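Local coordinates for dITP/XTP pyrophosphatase (Coxiella burnetii, PDB 3TQU), which probably hydrolyses non-canonical purine nucleoside triphosphates such as XTP, dITP and ITP to their monophosphates and diphosphate, keeping these nucleotides out of DNA and RNA, at residues A96-A99 with E100-Q103; G46-F49 with V50-A53; A189-Q192 with L193-L197; P84-F87 with S88-A92. One frame throughout, in Å; residues are numbered along the deposited sequence.

Contact 1 (A96-A99 with E100-Q103); sequences ATDA and ERIQ
The guanidinium of R101 lies flat over the backbone of T97, whose carbonyl oxygen sits under the centre of one face, 3.2 Å from the plane. At the edge, in the plane, are OD1 of D98 and a water that accepts from NE. The salt bridge from R101 NH2 to D98 OD1 is short and straight (2.8 Å, 178°); it meets the carboxylate on its anti side, with the two flat groups turned 73° apart. A bend at chi3 (-80°) folds the arginine back over the first turn, where NH1 and NH2 also make weak bonds to A96 O. At the same helix start, T97 and E100 form a capping box: E100 N donates to T97 OG1 at 3.1 Å, and T97 N returns a bond to E100 OE2 at 2.9 Å, arriving from above the carboxylate plane. This reciprocal pair opens helix 98-112 by satisfying E100 N, in the first turn, and T97 N, of the N-cap residue itself. D98 OD2 holds G158 N, in a loop predicted to bind substrate, tying the helix start to that loop, and its negative charge probably interacts favourably with the positive end of the helix dipole.

Contact 2 (G46-F49 with V50-A53); sequences GSTF and VENA
E51 OE1 is gripped by three groups that precede the helix and by one from the second subunit: T48 OG1 donates to E51 OE1 at 2.8 Å, from the anti side of the carboxylate, the backbone N atoms of S47 and T48 add weak bonds, and R58 of the second subunit, the strongest partner, forms a salt bridge with it. T48 OG1 accepts in turn from E51 N at 3.1 Å, completing a capping box at the start of helix 49-64. With chi1 at 62°, the threonine hydroxyl stands between its own backbone N and carbonyl carbon and faces both the amide and the carboxylate of E51; V50 CG1 packs against T48 OG1 at 3.2 Å. One residue on, N52 reaches back and its OD1 accepts from G46 N at 2.8 Å (147°), the donor lying 25° from the carbonyl plane. At the other end of this amide, ND2 donates to D72, a ligand of the bound calcium ion and the predicted proton acceptor. N52 is thus a second-shell residue that links the loop before the helix to the metal site, while the shared, probably ionised carboxylate of E51 couples the helix cap to the dimer interface.

Contact 3 (A189-Q192 with L193-L197); sequences ALEQ and LSTVL
E191 and T195, one turn apart, lie side by side and point the same way, with E191 OE2 and T195 OG1 4.2 Å apart. A water spans that gap, donating to E191 OE2 at 3.1 Å and lying 3.0 Å from T195 OG1. The glutamate gets there by an unusual route for a helix: CG stands between the backbone N and the carbonyl carbon (chi1 61°), and a further bend at chi2 (91°) swings OE2 back toward T195. T195 OG1 also lies 3.0 Å from E191 O, which already accepts from T195 N at 3.0 Å, so the hydroxyl sits between a backbone carbonyl and the water. On another face of the helix, L190 and L193 meet only loosely, CD2 to CD2 at 4.5 Å. Both leucines are buried against M20 of helix 14-23; L190 also touches I125 of strand 118-128, whereas L193 reaches L137 and C139 of strand 137-147. S194 brings its CB to 3.4 Å from L190 O and rests on L23 and L24. Q192, extended beyond CG, sends NE2 to the carbonyl of H140 in strand 137-147. Helix 185-199 is therefore amphipathic here: leucines join it to the sheet and to helix 14-23, while on the exposed side a water bridges E191 OE2 and T195 OG1, which do not bond to each other directly.

Contact 4 (P84-F87 with S88-A92); sequences PGVF and SSRYA
P84 and S88 make the tight half of this turn, with S88 OG 2.7 Å from G85 O. That bond lies in the carbonyl plane, on a lone pair, whereas S88 N approaches the same oxygen, G85 O, from above the plane at 3.0 Å; one carbonyl thus serves two donors of a single residue. The serine hydroxyl, set beside its backbone N by chi1 of -77°, also contacts P84 CG and accepts from L75 N outside the turn, so it both donates and accepts. P84, preceded by a cis peptide bond, presses CB against Y91 CD1 at 3.5 Å. The tyrosine side chain packs on V105 and A108 of helix 98-112, and K104 of that helix makes a cation-pi contact with it.

In the other half the side chains of F87 and R90 are exposed, and waters join in. F87 CD1 lies over one face of the R90 guanidinium, 3.3 Å above its plane and offset toward the rim, with ring and guanidinium planes only 22° apart. A bend at chi3 brings R90 NH2 back to V86 O (3.1 Å, 172°); the carbonyl lies in the guanidinium plane, although the nitrogen stands above the carbonyl plane. One water accepts from R90 NE, donates to V86 O and lies 2.6 Å from S89 OG. The buried bonds fix the turn beside Y159, in a predicted substrate-binding loop, whose hydroxyl bonds to S88 O; on the solvent side, N-H groups of R90 are met by V86 O and a water, while F87 CD1 only packs on one face.

From the N terminus the four contacts follow in series, each within one short continuous stretch, none enclosing or crossing another. Contact 2 turns the loop after strand 29-33 into helix 49-64, and contact 4 folds the loop between strand 68-77 and helix 98-112. These two touch, S47, T48 and F49 against G85 and V86, and both reach the second subunit. Contact 1 then starts helix 98-112 and lies against contact 4, with R101 packing on S88, S89 and A92. Contact 4 thus bridges contacts 1 and 2, which do not touch. Contact 3, in helix 185-199, which packs on the sheet and on helix 14-23, lies across the chain's centre from contact 1.

Contact 1 (A96-A99 with E100-Q103)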
ATOM      1  N   ALA A  96       0.250 -23.718  17.748  1.00 30.85           N
ATOM      2  CA  ALA A  96      -0.044 -24.747  16.759  1.00 25.25           C
ATOM      3  C   ALA A  96       1.112 -24.895  15.778  1.00 23.53           C
ATOM      4  O   ALA A  96       1.949 -24.004  15.655  1.00 24.19           O
ATOM      5  CB  ALA A  96      -1.331 -24.421  16.017  1.00 24.10           C
ATOM      6  N   THR A  97       1.148 -26.025  15.078  1.00 19.88           N
ATOM      7  CA  THR A  97       2.200 -26.309  14.109  1.00 17.07           C
ATOM      8  C   THR A  97       1.741 -26.002  12.686  1.00 18.43           C
ATOM      9  O   THR A  97       0.566 -25.716  12.453  1.00 20.29           O
ATOM     10  CB  THR A  97       2.598 -27.787  14.159  1.00 19.15           C
ATOM     11  OG1 THR A  97       1.454 -28.592  13.841  1.00 17.29           O
ATOM     12  CG2 THR A  97       3.107 -28.160  15.549  1.00 20.07           C
ATOM     13  N   ASP A  98       2.673 -26.065  11.738  1.00 19.24           N
ATOM     14  CA  ASP A  98       2.335 -25.895  10.329  1.00 16.41           C
ATOM     15  C   ASP A  98       1.378 -26.994   9.892  1.00 17.99           C
ATOM     16  O   ASP A  98       0.417 -26.745   9.164  1.00 15.14           O
ATOM     17  CB  ASP A  98       3.590 -25.933   9.459  1.00 14.03           C
ATOM     18  CG  ASP A  98       4.444 -24.687   9.604  1.00 18.32           C
ATOM     19  OD1 ASP A  98       3.976 -23.697  10.217  1.00 15.41           O
ATOM     20  OD2 ASP A  98       5.582 -24.695   9.084  1.00 18.27           O
ATOM     21  N   ALA A  99       1.647 -28.213  10.347  1.00 17.92           N
ATOM     22  CA  ALA A  99       0.805 -29.358  10.025  1.00 19.54           C
ATOM     23  C   ALA A  99      -0.632 -29.153  10.494  1.00 21.11           C
ATOM     24  O   ALA A  99      -1.576 -29.484   9.781  1.00 22.53           O
ATOM     25  CB  ALA A  99       1.382 -30.622  10.641  1.00 17.65           C
ATOM     26  N   GLU A 100      -0.789 -28.618  11.702  1.00 21.05           N
ATOM     27  CA  GLU A 100      -2.111 -28.348  12.256  1.00 24.49           C
ATOM     28  C   GLU A 100      -2.864 -27.319  11.422  1.00 21.50           C
ATOM     29  O   GLU A 100      -4.044 -27.494  11.120  1.00 21.49           O
ATOM     30  CB  GLU A 100      -2.000 -27.849  13.696  1.00 28.00           C
ATOM     31  CG  GLU A 100      -1.566 -28.901  14.697  1.00 31.13           C
ATOM     32  CD  GLU A 100      -1.530 -28.360  16.112  1.00 34.86           C
ATOM     33  OE1 GLU A 100      -2.605 -28.280  16.743  1.00 40.36           O
ATOM     34  OE2 GLU A 100      -0.432 -28.003  16.588  1.00 31.89           O
ATOM     35  N   ARG A 101      -2.174 -26.239  11.062  1.00 18.33           N
ATOM     36  CA  ARG A 101      -2.772 -25.183  10.254  1.00 17.86           C
ATOM     37  C   ARG A 101      -3.220 -25.707   8.892  1.00 17.81           C
ATOM     38  O   ARG A 101      -4.286 -25.338   8.395  1.00 18.18           O
ATOM     39  CB  ARG A 101      -1.795 -24.013  10.085  1.00 19.98           C
ATOM     40  CG  ARG A 101      -1.669 -23.135  11.324  1.00 22.45           C
ATOM     41  CD  ARG A 101      -0.669 -22.004  11.119  1.00 21.79           C
ATOM     42  NE  ARG A 101       0.707 -22.457  11.289  1.00 22.80           N
ATOM     43  CZ  ARG A 101       1.320 -22.551  12.465  1.00 25.31           C
ATOM     44  NH1 ARG A 101       0.676 -22.221  13.578  1.00 24.70           N
ATOM     45  NH2 ARG A 101       2.575 -22.976  12.530  1.00 22.21           N
ATOM     46  N   ILE A 102      -2.399 -26.564   8.293  1.00 15.42           N
ATOM     47  CA  ILE A 102      -2.734 -27.186   7.016  1.00 16.49           C
ATOM     48  C   ILE A 102      -4.037 -27.969   7.136  1.00 23.98           C
ATOM     49  O   ILE A 102      -4.896 -27.906   6.254  1.00 25.29           O
ATOM     50  CB  ILE A 102      -1.612 -28.127   6.539  1.00 17.86           C
ATOM     51  CG1 ILE A 102      -0.406 -27.313   6.066  1.00 15.36           C
ATOM     52  CG2 ILE A 102      -2.109 -29.026   5.423  1.00 17.17           C
ATOM     53  CD1 ILE A 102       0.852 -28.127   5.887  1.00 15.25           C
ATOM     54  N   GLN A 103      -4.184 -28.698   8.237  1.00 25.06           N
ATOM     55  CA  GLN A 103      -5.380 -29.502   8.454  1.00 27.75           C
ATOM     56  C   GLN A 103      -6.623 -28.646   8.663  1.00 26.21           C
ATOM     57  O   GLN A 103      -7.708 -28.997   8.202  1.00 27.32           O
ATOM     58  CB  GLN A 103      -5.184 -30.464   9.628  1.00 32.84           C
ATOM     59  CG  GLN A 103      -4.321 -31.662   9.278  1.00 36.82           C
ATOM     60  CD  GLN A 103      -4.881 -32.452   8.110  1.00 38.81           C
ATOM     61  OE1 GLN A 103      -6.080 -32.726   8.055  1.00 40.30           O
ATOM     62  NE2 GLN A 103      -4.020 -32.810   7.164  1.00 36.59           N
TER
HETATM   63  O   HOH W   1       0.530 -21.027  16.074  1.00 37.56           O
HETATM   64  O   HOH W   2       1.470 -22.380   8.499  0.47 15.10           O
HETATM   65  O   HOH W   3      -1.194 -31.497   7.926  1.00 23.17           O

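Contact 2 (G46-F49 with V50-A53)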
ATOM      1  N   GLY A  46      -3.265  -4.937  12.520  1.00 15.11           N
ATOM      2  CA  GLY A  46      -3.963  -4.543  11.310  1.00 18.56           C
ATOM      3  C   GLY A  46      -4.794  -5.655  10.695  1.00 19.82           C
ATOM      4  O   GLY A  46      -4.569  -6.833  10.962  1.00 21.43           O
ATOM      5  N   SER A  47      -5.762  -5.277   9.865  1.00  8.92           N
ATOM      6  CA  SER A  47      -6.606  -6.256   9.186  1.00 10.69           C
ATOM      7  C   SER A  47      -6.154  -6.505   7.748  1.00  8.70           C
ATOM      8  O   SER A  47      -6.711  -7.350   7.057  1.00 12.88           O
ATOM      9  CB  SER A  47      -8.072  -5.828   9.223  1.00 18.60           C
ATOM     10  OG  SER A  47      -8.554  -5.870  10.556  1.00 24.16           O
ATOM     11  N   THR A  48      -5.137  -5.765   7.314  1.00 11.61           N
ATOM     12  CA  THR A  48      -4.511  -5.990   6.014  1.00 11.82           C
ATOM     13  C   THR A  48      -3.010  -6.183   6.189  1.00  8.61           C
ATOM     14  O   THR A  48      -2.420  -5.676   7.144  1.00 10.72           O
ATOM     15  CB  THR A  48      -4.706  -4.792   5.073  1.00 12.68           C
ATOM     16  OG1 THR A  48      -4.073  -3.636   5.639  1.00 14.95           O
ATOM     17  CG2 THR A  48      -6.183  -4.511   4.851  1.00 11.63           C
ATOM     18  N   PHE A  49      -2.393  -6.901   5.256  1.00  9.49           N
ATOM     19  CA  PHE A  49      -0.947  -7.092   5.284  1.00 12.47           C
ATOM     20  C   PHE A  49      -0.232  -5.745   5.263  1.00 12.60           C
ATOM     21  O   PHE A  49       0.732  -5.528   6.002  1.00  9.57           O
ATOM     22  CB  PHE A  49      -0.481  -7.961   4.111  1.00 12.94           C
ATOM     23  CG  PHE A  49      -1.173  -9.291   4.029  1.00 14.14           C
ATOM     24  CD1 PHE A  49      -1.031 -10.225   5.045  1.00 14.18           C
ATOM     25  CD2 PHE A  49      -1.961  -9.612   2.931  1.00  7.09           C
ATOM     26  CE1 PHE A  49      -1.671 -11.449   4.973  1.00 12.90           C
ATOM     27  CE2 PHE A  49      -2.599 -10.834   2.854  1.00  9.77           C
ATOM     28  CZ  PHE A  49      -2.454 -11.755   3.876  1.00 11.75           C
ATOM     29  N   VAL A  50      -0.715  -4.831   4.427  1.00 12.48           N
ATOM     30  CA  VAL A  50      -0.059  -3.537   4.289  1.00 11.53           C
ATOM     31  C   VAL A  50      -0.057  -2.765   5.609  1.00 10.46           C
ATOM     32  O   VAL A  50       0.934  -2.131   5.959  1.00 10.68           O
ATOM     33  CB  VAL A  50      -0.679  -2.689   3.158  1.00 15.94           C
ATOM     34  CG1 VAL A  50      -2.149  -2.440   3.424  1.00 17.82           C
ATOM     35  CG2 VAL A  50       0.072  -1.380   3.007  1.00 17.91           C
ATOM     36  N   GLU A  51      -1.159  -2.834   6.349  1.00  8.19           N
ATOM     37  CA  GLU A  51      -1.229  -2.180   7.655  1.00 10.59           C
ATOM     38  C   GLU A  51      -0.199  -2.731   8.643  1.00 11.15           C
ATOM     39  O   GLU A  51       0.422  -1.978   9.396  1.00 12.10           O
ATOM     40  CB  GLU A  51      -2.640  -2.283   8.243  1.00  9.97           C
ATOM     41  CG  GLU A  51      -3.625  -1.299   7.624  1.00 11.83           C
ATOM     42  CD  GLU A  51      -5.054  -1.555   8.048  1.00 13.75           C
ATOM     43  OE1 GLU A  51      -5.540  -2.681   7.825  1.00 16.84           O
ATOM     44  OE2 GLU A  51      -5.691  -0.638   8.607  1.00 12.68           O
ATOM     45  N   ASN A  52      -0.024  -4.045   8.646  1.00  9.85           N
ATOM     46  CA  ASN A  52       0.943  -4.668   9.540  1.00 11.38           C
ATOM     47  C   ASN A  52       2.376  -4.360   9.119  1.00 13.41           C
ATOM     48  O   ASN A  52       3.242  -4.104   9.960  1.00  7.75           O
ATOM     49  CB  ASN A  52       0.705  -6.177   9.627  1.00 11.93           C
ATOM     50  CG  ASN A  52      -0.536  -6.522  10.430  1.00 14.68           C
ATOM     51  OD1 ASN A  52      -0.868  -5.840  11.402  1.00 17.82           O
ATOM     52  ND2 ASN A  52      -1.230  -7.582  10.027  1.00 15.26           N
ATOM     53  N   ALA A  53       2.615  -4.370   7.812  1.00  7.40           N
ATOM     54  CA  ALA A  53       3.925  -4.030   7.274  1.00 11.73           C
ATOM     55  C   ALA A  53       4.325  -2.626   7.710  1.00 11.94           C
ATOM     56  O   ALA A  53       5.461  -2.393   8.125  1.00 12.91           O
ATOM     57  CB  ALA A  53       3.925  -4.138   5.750  1.00 10.48           C
TER
HETATM   58  O   HOH W   4      -3.468  -8.510  12.487  0.87 16.38           O
HETATM   59  O   HOH W   5      -6.498  -2.455  10.787  1.00 25.70           O

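Contact 3 (A189-Q192 with L193-L197)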
ATOM      1  N   ALA A 189       7.591  -9.476  -4.740  1.00 13.15           N
ATOM      2  CA  ALA A 189       7.718  -8.275  -3.928  1.00 10.61           C
ATOM      3  C   ALA A 189       9.168  -7.796  -3.928  1.00 12.12           C
ATOM      4  O   ALA A 189       9.445  -6.611  -4.128  1.00 10.24           O
ATOM      5  CB  ALA A 189       7.237  -8.538  -2.509  1.00 10.49           C
ATOM      6  N   LEU A 190      10.095  -8.728  -3.722  1.00 11.80           N
ATOM      7  CA  LEU A 190      11.512  -8.390  -3.653  1.00 11.21           C
ATOM      8  C   LEU A 190      12.037  -7.815  -4.968  1.00 15.41           C
ATOM      9  O   LEU A 190      12.865  -6.902  -4.964  1.00 15.63           O
ATOM     10  CB  LEU A 190      12.341  -9.605  -3.228  1.00 11.62           C
ATOM     11  CG  LEU A 190      12.193 -10.039  -1.769  1.00 13.29           C
ATOM     12  CD1 LEU A 190      12.990 -11.303  -1.486  1.00 14.65           C
ATOM     13  CD2 LEU A 190      12.633  -8.918  -0.845  1.00 11.60           C
ATOM     14  N   GLU A 191      11.560  -8.342  -6.090  1.00 16.09           N
ATOM     15  CA  GLU A 191      11.993  -7.831  -7.386  1.00 19.48           C
ATOM     16  C   GLU A 191      11.454  -6.419  -7.628  1.00 17.24           C
ATOM     17  O   GLU A 191      12.140  -5.585  -8.214  1.00 16.55           O
ATOM     18  CB  GLU A 191      11.614  -8.784  -8.526  1.00 26.51           C
ATOM     19  CG  GLU A 191      10.130  -9.041  -8.693  1.00 34.85           C
ATOM     20  CD  GLU A 191       9.462  -8.080  -9.663  1.00 43.14           C
ATOM     21  OE1 GLU A 191       8.233  -8.191  -9.852  1.00 42.93           O
ATOM     22  OE2 GLU A 191      10.163  -7.219 -10.239  1.00 46.55           O
ATOM     23  N   GLN A 192      10.237  -6.155  -7.159  1.00 18.55           N
ATOM     24  CA  GLN A 192       9.659  -4.813  -7.227  1.00 16.53           C
ATOM     25  C   GLN A 192      10.504  -3.848  -6.404  1.00 13.70           C
ATOM     26  O   GLN A 192      10.806  -2.736  -6.845  1.00 10.26           O
ATOM     27  CB  GLN A 192       8.224  -4.813  -6.694  1.00 19.35           C
ATOM     28  CG  GLN A 192       7.247  -5.687  -7.472  1.00 22.97           C
ATOM     29  CD  GLN A 192       5.878  -5.742  -6.817  1.00 25.68           C
ATOM     30  OE1 GLN A 192       5.516  -4.858  -6.040  1.00 26.27           O
ATOM     31  NE2 GLN A 192       5.114  -6.783  -7.122  1.00 23.52           N
ATOM     32  N   LEU A 193      10.876  -4.284  -5.203  1.00 13.24           N
ATOM     33  CA  LEU A 193      11.732  -3.504  -4.315  1.00 13.52           C
ATOM     34  C   LEU A 193      13.098  -3.233  -4.946  1.00 17.53           C
ATOM     35  O   LEU A 193      13.599  -2.108  -4.906  1.00 20.61           O
ATOM     36  CB  LEU A 193      11.919  -4.230  -2.979  1.00 14.42           C
ATOM     37  CG  LEU A 193      12.825  -3.536  -1.956  1.00 14.49           C
ATOM     38  CD1 LEU A 193      12.168  -2.264  -1.446  1.00 13.55           C
ATOM     39  CD2 LEU A 193      13.143  -4.470  -0.801  1.00 16.74           C
ATOM     40  N   SER A 194      13.699  -4.269  -5.523  1.00 15.52           N
ATOM     41  CA  SER A 194      15.010  -4.133  -6.151  1.00 15.42           C
ATOM     42  C   SER A 194      14.974  -3.128  -7.294  1.00 16.38           C
ATOM     43  O   SER A 194      15.875  -2.306  -7.440  1.00 18.25           O
ATOM     44  CB  SER A 194      15.502  -5.482  -6.668  1.00 19.63           C
ATOM     45  OG  SER A 194      16.777  -5.345  -7.268  1.00 22.29           O
ATOM     46  N   THR A 195      13.934  -3.208  -8.114  1.00 18.47           N
ATOM     47  CA  THR A 195      13.787  -2.288  -9.232  1.00 20.06           C
ATOM     48  C   THR A 195      13.817  -0.840  -8.751  1.00 22.61           C
ATOM     49  O   THR A 195      14.492   0.007  -9.339  1.00 26.18           O
ATOM     50  CB  THR A 195      12.487  -2.553 -10.013  1.00 20.00           C
ATOM     51  OG1 THR A 195      12.561  -3.841 -10.641  1.00 20.67           O
ATOM     52  CG2 THR A 195      12.282  -1.491 -11.083  1.00 20.95           C
ATOM     53  N   VAL A 196      13.090  -0.559  -7.674  1.00 17.69           N
ATOM     54  CA  VAL A 196      13.027   0.796  -7.140  1.00 19.13           C
ATOM     55  C   VAL A 196      14.362   1.222  -6.540  1.00 21.29           C
ATOM     56  O   VAL A 196      14.845   2.322  -6.801  1.00 25.88           O
ATOM     57  CB  VAL A 196      11.910   0.940  -6.088  1.00 20.10           C
ATOM     58  CG1 VAL A 196      11.946   2.329  -5.461  1.00 21.43           C
ATOM     59  CG2 VAL A 196      10.551   0.667  -6.719  1.00 16.07           C
ATOM     60  N   LEU A 197      14.964   0.344  -5.746  1.00 15.37           N
ATOM     61  CA  LEU A 197      16.223   0.663  -5.084  1.00 16.71           C
ATOM     62  C   LEU A 197      17.368   0.807  -6.083  1.00 18.40           C
ATOM     63  O   LEU A 197      18.198   1.705  -5.962  1.00 21.65           O
ATOM     64  CB  LEU A 197      16.558  -0.392  -4.030  1.00 18.18           C
ATOM     65  CG  LEU A 197      15.658  -0.370  -2.795  1.00 21.06           C
ATOM     66  CD1 LEU A 197      16.043  -1.466  -1.815  1.00 22.32           C
ATOM     67  CD2 LEU A 197      15.716   1.000  -2.128  1.00 19.03           C
TER
HETATM   68  O   HOH W   6       9.638  -4.294 -10.936  1.00 34.41           O

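Contact 4 (P84-F87 with S88-A92)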
ATOM      1  N   PRO A  84      -7.058 -17.607   5.518  1.00 16.78           N
ATOM      2  CA  PRO A  84      -6.806 -17.075   6.863  1.00 16.08           C
ATOM      3  C   PRO A  84      -6.301 -15.633   6.861  1.00 14.35           C
ATOM      4  O   PRO A  84      -6.339 -14.984   7.905  1.00 15.61           O
ATOM      5  CB  PRO A  84      -5.732 -18.019   7.414  1.00 16.57           C
ATOM      6  CG  PRO A  84      -5.022 -18.519   6.208  1.00 16.78           C
ATOM      7  CD  PRO A  84      -6.073 -18.636   5.140  1.00 18.05           C
ATOM      8  N   GLY A  85      -5.835 -15.148   5.714  1.00 12.36           N
ATOM      9  CA  GLY A  85      -5.391 -13.768   5.589  1.00 11.26           C
ATOM     10  C   GLY A  85      -4.360 -13.352   6.624  1.00 14.63           C
ATOM     11  O   GLY A  85      -3.311 -13.982   6.751  1.00 14.30           O
ATOM     12  N   VAL A  86      -4.653 -12.285   7.364  1.00 16.95           N
ATOM     13  CA  VAL A  86      -3.725 -11.801   8.381  1.00 14.71           C
ATOM     14  C   VAL A  86      -3.691 -12.729   9.593  1.00 19.66           C
ATOM     15  O   VAL A  86      -2.860 -12.573  10.484  1.00 22.81           O
ATOM     16  CB  VAL A  86      -4.041 -10.351   8.822  1.00 19.02           C
ATOM     17  CG1 VAL A  86      -3.795  -9.385   7.669  1.00 18.27           C
ATOM     18  CG2 VAL A  86      -5.467 -10.232   9.336  1.00 21.25           C
ATOM     19  N   PHE A  87      -4.600 -13.700   9.613  1.00 21.44           N
ATOM     20  CA  PHE A  87      -4.626 -14.711  10.663  1.00 22.03           C
ATOM     21  C   PHE A  87      -3.972 -16.001  10.179  1.00 21.63           C
ATOM     22  O   PHE A  87      -4.175 -17.061  10.765  1.00 22.76           O
ATOM     23  CB  PHE A  87      -6.064 -14.990  11.108  1.00 21.89           C
ATOM     24  CG  PHE A  87      -6.802 -13.765  11.560  1.00 23.32           C
ATOM     25  CD1 PHE A  87      -6.750 -13.355  12.882  1.00 27.27           C
ATOM     26  CD2 PHE A  87      -7.543 -13.016  10.660  1.00 24.47           C
ATOM     27  CE1 PHE A  87      -7.427 -12.222  13.300  1.00 28.08           C
ATOM     28  CE2 PHE A  87      -8.222 -11.883  11.071  1.00 28.03           C
ATOM     29  CZ  PHE A  87      -8.164 -11.487  12.393  1.00 27.43           C
ATOM     30  N   SER A  88      -3.194 -15.904   9.103  1.00 22.13           N
ATOM     31  CA  SER A  88      -2.519 -17.070   8.531  1.00 19.49           C
ATOM     32  C   SER A  88      -1.733 -17.846   9.585  1.00 19.95           C
ATOM     33  O   SER A  88      -1.773 -19.076   9.620  1.00 18.70           O
ATOM     34  CB  SER A  88      -1.585 -16.661   7.384  1.00 16.05           C
ATOM     35  OG  SER A  88      -2.303 -16.393   6.185  1.00 10.53           O
ATOM     36  N   SER A  89      -1.019 -17.125  10.443  1.00 23.44           N
ATOM     37  CA  SER A  89      -0.190 -17.762  11.462  1.00 27.72           C
ATOM     38  C   SER A  89      -0.997 -18.189  12.689  1.00 29.16           C
ATOM     39  O   SER A  89      -0.573 -19.066  13.443  1.00 30.05           O
ATOM     40  CB  SER A  89       0.949 -16.829  11.881  1.00 27.74           C
ATOM     41  OG  SER A  89       0.443 -15.627  12.435  1.00 27.33           O
ATOM     42  N   ARG A  90      -2.160 -17.572  12.878  1.00 29.30           N
ATOM     43  CA  ARG A  90      -2.984 -17.816  14.063  1.00 29.23           C
ATOM     44  C   ARG A  90      -4.164 -18.743  13.779  1.00 28.20           C
ATOM     45  O   ARG A  90      -4.959 -19.042  14.671  1.00 29.29           O
ATOM     46  CB  ARG A  90      -3.511 -16.491  14.619  1.00 30.86           C
ATOM     47  CG  ARG A  90      -2.455 -15.608  15.265  1.00 34.33           C
ATOM     48  CD  ARG A  90      -3.017 -14.223  15.571  1.00 36.92           C
ATOM     49  NE  ARG A  90      -3.215 -13.434  14.357  1.00 36.76           N
ATOM     50  CZ  ARG A  90      -3.825 -12.253  14.320  1.00 38.17           C
ATOM     51  NH1 ARG A  90      -4.309 -11.717  15.432  1.00 41.36           N
ATOM     52  NH2 ARG A  90      -3.956 -11.609  13.169  1.00 37.28           N
ATOM     53  N   TYR A  91      -4.260 -19.208  12.539  1.00 26.36           N
ATOM     54  CA  TYR A  91      -5.456 -19.891  12.056  1.00 28.53           C
ATOM     55  C   TYR A  91      -5.858 -21.134  12.853  1.00 31.81           C
ATOM     56  O   TYR A  91      -7.042 -21.454  12.951  1.00 33.86           O
ATOM     57  CB  TYR A  91      -5.300 -20.238  10.574  1.00 29.17           C
ATOM     58  CG  TYR A  91      -6.600 -20.573   9.884  1.00 30.84           C
ATOM     59  CD1 TYR A  91      -7.645 -19.657   9.850  1.00 31.54           C
ATOM     60  CD2 TYR A  91      -6.780 -21.796   9.254  1.00 32.19           C
ATOM     61  CE1 TYR A  91      -8.833 -19.954   9.217  1.00 32.61           C
ATOM     62  CE2 TYR A  91      -7.965 -22.101   8.616  1.00 32.87           C
ATOM     63  CZ  TYR A  91      -8.989 -21.177   8.601  1.00 32.21           C
ATOM     64  OH  TYR A  91     -10.169 -21.478   7.967  1.00 33.02           O
ATOM     65  N   ALA A  92      -4.881 -21.836  13.420  1.00 30.29           N
ATOM     66  CA  ALA A  92      -5.172 -23.051  14.177  1.00 28.63           C
ATOM     67  C   ALA A  92      -4.911 -22.879  15.672  1.00 27.62           C
ATOM     68  O   ALA A  92      -4.602 -23.841  16.369  1.00 27.22           O
ATOM     69  CB  ALA A  92      -4.373 -24.229  13.627  1.00 25.74           C
TER
HETATM   70  O   HOH W   7      -0.361 -14.224   9.876  0.70 14.54           O
HETATM   71  O   HOH W   8      -1.796 -14.325  12.289  0.87 14.65           O